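Local coordinates for protein adenylosuccinate lyase (Francisella tularensis subsp. tularensis SCHU S4, PDB 4EEI) that probably catalyses two fumarate-releasing steps of purine biosynthesis, one yielding AMP from adenylosuccinate and the other AICAR from its succinyl form, and binds AMP, at residues Ile135-Gly138 / Met143-Glu146; Val248-Glu253 / Glu342-Ser347. All coordinates share one frame; numbering follows the deposited sequence.

Interaction 1 of 2, residues Ile135-Gly138 / Met143-Glu146; sequences ITMG and MFAE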
loop_
_atom_site.group_PDB
_atom_site.type_symbol
_atom_site.label_atom_id
_atom_site.label_comp_id
_atom_site.label_asym_id
_atom_site.label_seq_id
_atom_site.Cartn_x
_atom_site.Cartn_y
_atom_site.Cartn_z
ATOM N N ILE B 135 -0.477 12.885 37.629
ATOM C CA ILE B 135 -0.933 13.965 36.754
ATOM C C ILE B 135 0.180 14.356 35.774
ATOM O O ILE B 135 1.342 14.509 36.164
ATOM C CB ILE B 135 -1.473 15.178 37.558
ATOM C CG1 ILE B 135 -2.127 16.203 36.632
ATOM C CG2 ILE B 135 -0.385 15.816 38.398
ATOM C CD1 ILE B 135 -3.077 17.142 37.371
ATOM N N THR B 136 -0.179 14.472 34.496
ATOM C CA THR B 136 0.795 14.783 33.448
ATOM C C THR B 136 0.236 15.882 32.554
ATOM O O THR B 136 -0.960 16.177 32.606
ATOM C CB THR B 136 1.106 13.544 32.596
ATOM O OG1 THR B 136 2.189 13.824 31.699
ATOM C CG2 THR B 136 -0.123 13.130 31.787
ATOM N N MET B 137 1.097 16.501 31.749
ATOM C CA MET B 137 0.626 17.472 30.765
ATOM C C MET B 137 0.153 16.770 29.497
ATOM O O MET B 137 0.931 16.063 28.834
ATOM C CB MET B 137 1.724 18.478 30.400
ATOM C CG MET B 137 2.048 19.490 31.481
ATOM S SD MET B 137 0.572 20.367 32.038
ATOM C CE MET B 137 -0.024 21.009 30.472
ATOM N N GLY B 138 -1.122 16.953 29.164
ATOM C CA GLY B 138 -1.634 16.542 27.866
ATOM C C GLY B 138 -1.044 17.451 26.801
ATOM O O GLY B 138 -0.723 18.615 27.082
ATOM N N MET B 143 2.285 20.418 21.738
ATOM C CA MET B 143 2.312 21.591 22.605
ATOM C C MET B 143 1.482 21.358 23.860
ATOM O O MET B 143 0.452 20.688 23.814
ATOM C CB MET B 143 1.800 22.826 21.860
ATOM C CG MET B 143 2.375 22.998 20.464
ATOM S SD MET B 143 4.177 23.021 20.445
ATOM C CE MET B 143 4.511 24.481 21.427
ATOM N N PHE B 144 1.930 21.910 24.983
ATOM C CA PHE B 144 1.237 21.701 26.244
ATOM C C PHE B 144 -0.186 22.224 26.124
ATOM O O PHE B 144 -0.415 23.304 25.586
ATOM C CB PHE B 144 1.940 22.458 27.374
ATOM C CG PHE B 144 3.284 21.902 27.745
ATOM C CD1 PHE B 144 3.596 20.577 27.503
ATOM C CD2 PHE B 144 4.234 22.710 28.346
ATOM C CE1 PHE B 144 4.832 20.067 27.850
ATOM C CE2 PHE B 144 5.473 22.207 28.694
ATOM C CZ PHE B 144 5.773 20.884 28.446
ATOM N N ALA B 145 -1.140 21.450 26.628
ATOM C CA ALA B 145 -2.539 21.855 26.603
ATOM C C ALA B 145 -3.094 21.952 28.017
ATOM O O ALA B 145 -3.092 23.019 28.626
ATOM C CB ALA B 145 -3.357 20.877 25.777
ATOM N N GLU B 146 -3.563 20.821 28.533
ATOM C CA GLU B 146 -4.092 20.745 29.885
ATOM C C GLU B 146 -3.606 19.475 30.568
ATOM O O GLU B 146 -3.309 18.481 29.908
ATOM C CB GLU B 146 -5.621 20.764 29.865
ATOM C CG GLU B 146 -6.229 22.085 29.425
ATOM C CD GLU B 146 -7.744 22.079 29.496
ATOM O OE1 GLU B 146 -8.326 21.009 29.769
ATOM O OE2 GLU B 146 -8.354 23.146 29.278
#

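Interaction 2 of 2, residues Val248-Glu253 / Glu342-Ser347; sequences VFEVYE and EDRVRS. With EDO (1,2-ethanediol), chain Z.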
loop_
_atom_site.group_PDB
_atom_site.type_symbol
_atom_site.label_atom_id
_atom_site.label_comp_id
_atom_site.label_asym_id
_atom_site.label_seq_id
_atom_site.Cartn_x
_atom_site.Cartn_y
_atom_site.Cartn_z
ATOM N N VAL B 248 11.945 15.238 27.028
ATOM C CA VAL B 248 10.811 14.949 27.898
ATOM C C VAL B 248 11.182 14.036 29.063
ATOM O O VAL B 248 10.926 14.360 30.221
ATOM C CB VAL B 248 9.675 14.279 27.103
ATOM C CG1 VAL B 248 8.403 14.221 27.933
ATOM C CG2 VAL B 248 9.439 15.015 25.793
ATOM N N PHE B 249 11.799 12.902 28.749
ATOM C CA PHE B 249 12.340 11.996 29.761
ATOM C C PHE B 249 11.346 11.593 30.854
ATOM O O PHE B 249 11.706 11.559 32.029
ATOM C CB PHE B 249 13.618 12.558 30.384
ATOM C CG PHE B 249 14.577 11.496 30.842
ATOM C CD1 PHE B 249 14.769 10.351 30.089
ATOM C CD2 PHE B 249 15.278 11.638 32.026
ATOM C CE1 PHE B 249 15.645 9.368 30.504
ATOM C CE2 PHE B 249 16.157 10.659 32.449
ATOM C CZ PHE B 249 16.341 9.523 31.687
ATOM N N GLU B 250 10.106 11.292 30.482
ATOM C CA GLU B 250 9.102 10.922 31.475
ATOM C C GLU B 250 9.077 9.410 31.729
ATOM O O GLU B 250 8.592 8.961 32.769
ATOM C CB GLU B 250 7.725 11.462 31.055
ATOM C CG GLU B 250 7.639 12.996 31.165
ATOM C CD GLU B 250 6.296 13.589 30.742
ATOM O OE1 GLU B 250 5.372 12.821 30.370
ATOM O OE2 GLU B 250 6.174 14.840 30.784
ATOM N N VAL B 251 9.607 8.630 30.786
ATOM C CA VAL B 251 9.755 7.183 30.979
ATOM C C VAL B 251 11.087 6.718 30.401
ATOM O O VAL B 251 11.711 7.438 29.626
ATOM C CB VAL B 251 8.652 6.373 30.243
ATOM C CG1 VAL B 251 7.259 6.861 30.618
ATOM C CG2 VAL B 251 8.846 6.475 28.729
ATOM N N TYR B 252 11.528 5.522 30.781
ATOM C CA TYR B 252 12.589 4.857 30.029
ATOM C C TYR B 252 12.349 3.354 29.989
ATOM O O TYR B 252 11.738 2.798 30.905
ATOM C CB TYR B 252 13.995 5.202 30.547
ATOM C CG TYR B 252 14.345 4.770 31.970
ATOM C CD1 TYR B 252 14.262 5.667 33.034
ATOM C CD2 TYR B 252 14.809 3.483 32.238
ATOM C CE1 TYR B 252 14.608 5.287 34.328
ATOM C CE2 TYR B 252 15.150 3.095 33.523
ATOM C CZ TYR B 252 15.049 3.999 34.562
ATOM O OH TYR B 252 15.399 3.605 35.836
ATOM N N GLU B 253 12.808 2.704 28.922
ATOM C CA GLU B 253 12.694 1.248 28.826
ATOM C C GLU B 253 13.610 0.605 29.850
ATOM O O GLU B 253 14.783 0.974 29.969
ATOM C CB GLU B 253 13.012 0.758 27.403
ATOM C CG GLU B 253 11.929 1.123 26.376
ATOM C CD GLU B 253 12.244 0.643 24.959
ATOM O OE1 GLU B 253 13.297 -0.006 24.751
ATOM O OE2 GLU B 253 11.433 0.922 24.048
ATOM N N GLU B 342 5.208 14.958 37.054
ATOM C CA GLU B 342 4.362 15.869 37.812
ATOM C C GLU B 342 4.997 17.250 38.003
ATOM O O GLU B 342 4.294 18.254 38.127
ATOM C CB GLU B 342 3.973 15.228 39.149
ATOM C CG GLU B 342 3.224 13.902 38.958
ATOM C CD GLU B 342 2.539 13.393 40.225
ATOM O OE1 GLU B 342 3.180 13.354 41.297
ATOM O OE2 GLU B 342 1.351 13.020 40.137
ATOM N N ASP B 343 6.324 17.304 38.023
ATOM C CA ASP B 343 7.010 18.592 38.121
ATOM C C ASP B 343 6.774 19.434 36.863
ATOM O O ASP B 343 6.737 20.665 36.920
ATOM C CB ASP B 343 8.507 18.398 38.355
ATOM C CG ASP B 343 8.842 18.096 39.808
ATOM O OD1 ASP B 343 7.971 18.284 40.687
ATOM O OD2 ASP B 343 9.990 17.677 40.068
ATOM N N ARG B 344 6.611 18.763 35.731
ATOM C CA ARG B 344 6.334 19.450 34.478
ATOM C C ARG B 344 4.949 20.107 34.523
ATOM O O ARG B 344 4.760 21.208 34.004
ATOM C CB ARG B 344 6.471 18.472 33.301
ATOM C CG ARG B 344 6.121 19.043 31.944
ATOM C CD ARG B 344 6.649 18.153 30.813
ATOM N NE ARG B 344 8.085 18.346 30.604
ATOM C CZ ARG B 344 8.991 17.373 30.621
ATOM N NH1 ARG B 344 8.622 16.115 30.831
ATOM N NH2 ARG B 344 10.271 17.659 30.422
ATOM N N VAL B 345 3.990 19.445 35.167
ATOM C CA VAL B 345 2.684 20.052 35.412
ATOM C C VAL B 345 2.836 21.274 36.308
ATOM O O VAL B 345 2.228 22.309 36.065
ATOM C CB VAL B 345 1.702 19.047 36.046
ATOM C CG1 VAL B 345 0.393 19.728 36.413
ATOM C CG2 VAL B 345 1.436 17.896 35.081
ATOM N N ARG B 346 3.666 21.155 37.341
ATOM C CA ARG B 346 3.909 22.272 38.244
ATOM C C ARG B 346 4.562 23.451 37.536
ATOM O O ARG B 346 4.306 24.606 37.870
ATOM C CB ARG B 346 4.807 21.833 39.400
ATOM C CG ARG B 346 4.172 20.878 40.380
ATOM C CD ARG B 346 5.129 20.617 41.527
ATOM N NE ARG B 346 4.477 19.976 42.662
ATOM C CZ ARG B 346 4.479 18.666 42.885
ATOM N NH1 ARG B 346 3.861 18.176 43.951
ATOM N NH2 ARG B 346 5.106 17.848 42.048
ATOM N N SER B 347 5.419 23.154 36.567
ATOM C CA SER B 347 6.185 24.192 35.880
ATOM C C SER B 347 5.341 24.985 34.876
ATOM O O SER B 347 5.796 26.001 34.348
ATOM C CB SER B 347 7.402 23.580 35.177
ATOM O OG SER B 347 7.008 22.847 34.027
HETATM C C1 EDO Z . 9.191 21.141 31.784
HETATM O O1 EDO Z . 10.574 21.333 32.130
HETATM C C2 EDO Z . 8.965 21.372 30.291
HETATM O O2 EDO Z . 9.694 20.397 29.527
#

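Interaction 1 of 2, residues Ile135-Gly138 / Met143-Glu146
In the beta hairpin of strands 135-140 and 143-149, a classic beta bulge at Ala145 and Glu146, opposite Gly138, interrupts the antiparallel pairing. Gly138 N donates to Glu146 O at 2.8 Å. Ala145 N returns a bond to Gly138 O, 2.9 Å long. Gly138 therefore uses both its N-H and its C=O across the hairpin, and it faces two residues instead of one. Ala145, the first residue of the bulge, has a negative psi (-86°), while Glu146 after it keeps an extended backbone. The directions of the short strand segments differ by 121°.

Met137 folds back beside this bulge. Its CG lies beside the backbone N (chi1 -72°), and bends at the next two torsions bring the methyl round to the facing strand. Met137 CE rests 3.9 Å from Phe144 CB, while Met137 CG lies over one face of the Phe144 ring. Met137 CB is 4.0 Å from Phe144 CD1. The two side chains cross at about a right angle. Arg344 and Val345 of helix 338-346 pack against Met137, and Arg344 also against Phe144.

Phe144 N hydrogen-bonds to Ser246 OG of the second subunit, and Glu146 OE1 to Asn186 ND2 of the third. Ser140 and His141, which bind succinate and AMP, lie at the hairpin's tip. The arrangement is that of a bulged two-stranded hairpin, with ligand-binding residues at its tip, at a subunit interface of the tetramer.

Interaction 2 of 2, residues Val248-Glu253 / Glu342-Ser347
Arg344, near the C-terminal end of helix 338-346, reaches across to the loop ahead of strand 251-252 and ties the two together through a salt bridge and a backbone carbonyl. This is a helix-to-loop contact in the mostly helical fold of the lyase 1 family. CB of Arg344 points toward the loop and has C1 of a bound ethanediol beside it. With CG anti to the backbone N (chi1 176°), Arg344 CG packs 3.7 Å from the same ethanediol C1. CD passes 3.3 Å from Glu250 OE2. The bend at chi3 then turns the guanidinium so that its edge meets its partners.

NE gives a weak bond to ethanediol O2, and NH2 bonds to that same oxygen at 2.9 Å. The diol probably comes from the crystallisation liquor. NH1 makes the stronger protein bonds. It bonds to Val248 O at 3.0 Å and to Glu250 OE2 at 2.8 Å, both close to the guanidinium plane. NH2 adds a weak bond to Val248 O at 3.4 Å. The carboxylate is met on its anti side, and its plane is turned 28° from that of the guanidinium.

Arg139 forms a second salt bridge with Glu250 OE2, so this oxygen is shared by two arginines. Arg344 NE also has a long, weak ion pair with Asp247 OD2 of the second subunit. On the helix side, Ser347 OG donates to Arg344 O at 2.8 Å. Val248 CG1 lies 3.5 Å from Arg344 NH1.

The two interactions lie about 10 Å apart between centres and touch directly. Glu342, on the helix of interaction 2, accepts a probable hydrogen bond from Ile135 N of the hairpin, and Val345 CG2 packs against the backbone of Ile135 and Thr136. Interaction 1 joins neighbouring strands close in sequence, through backbone bonds and an apolar side-chain pair. Interaction 2 joins a loop and a helix far apart in sequence, through a charged side chain. It is buried, whereas interaction 1 is partly buried. Helix 338-346 serves both: it packs on the hairpin and supplies Arg344. Both contacts also touch the second subunit.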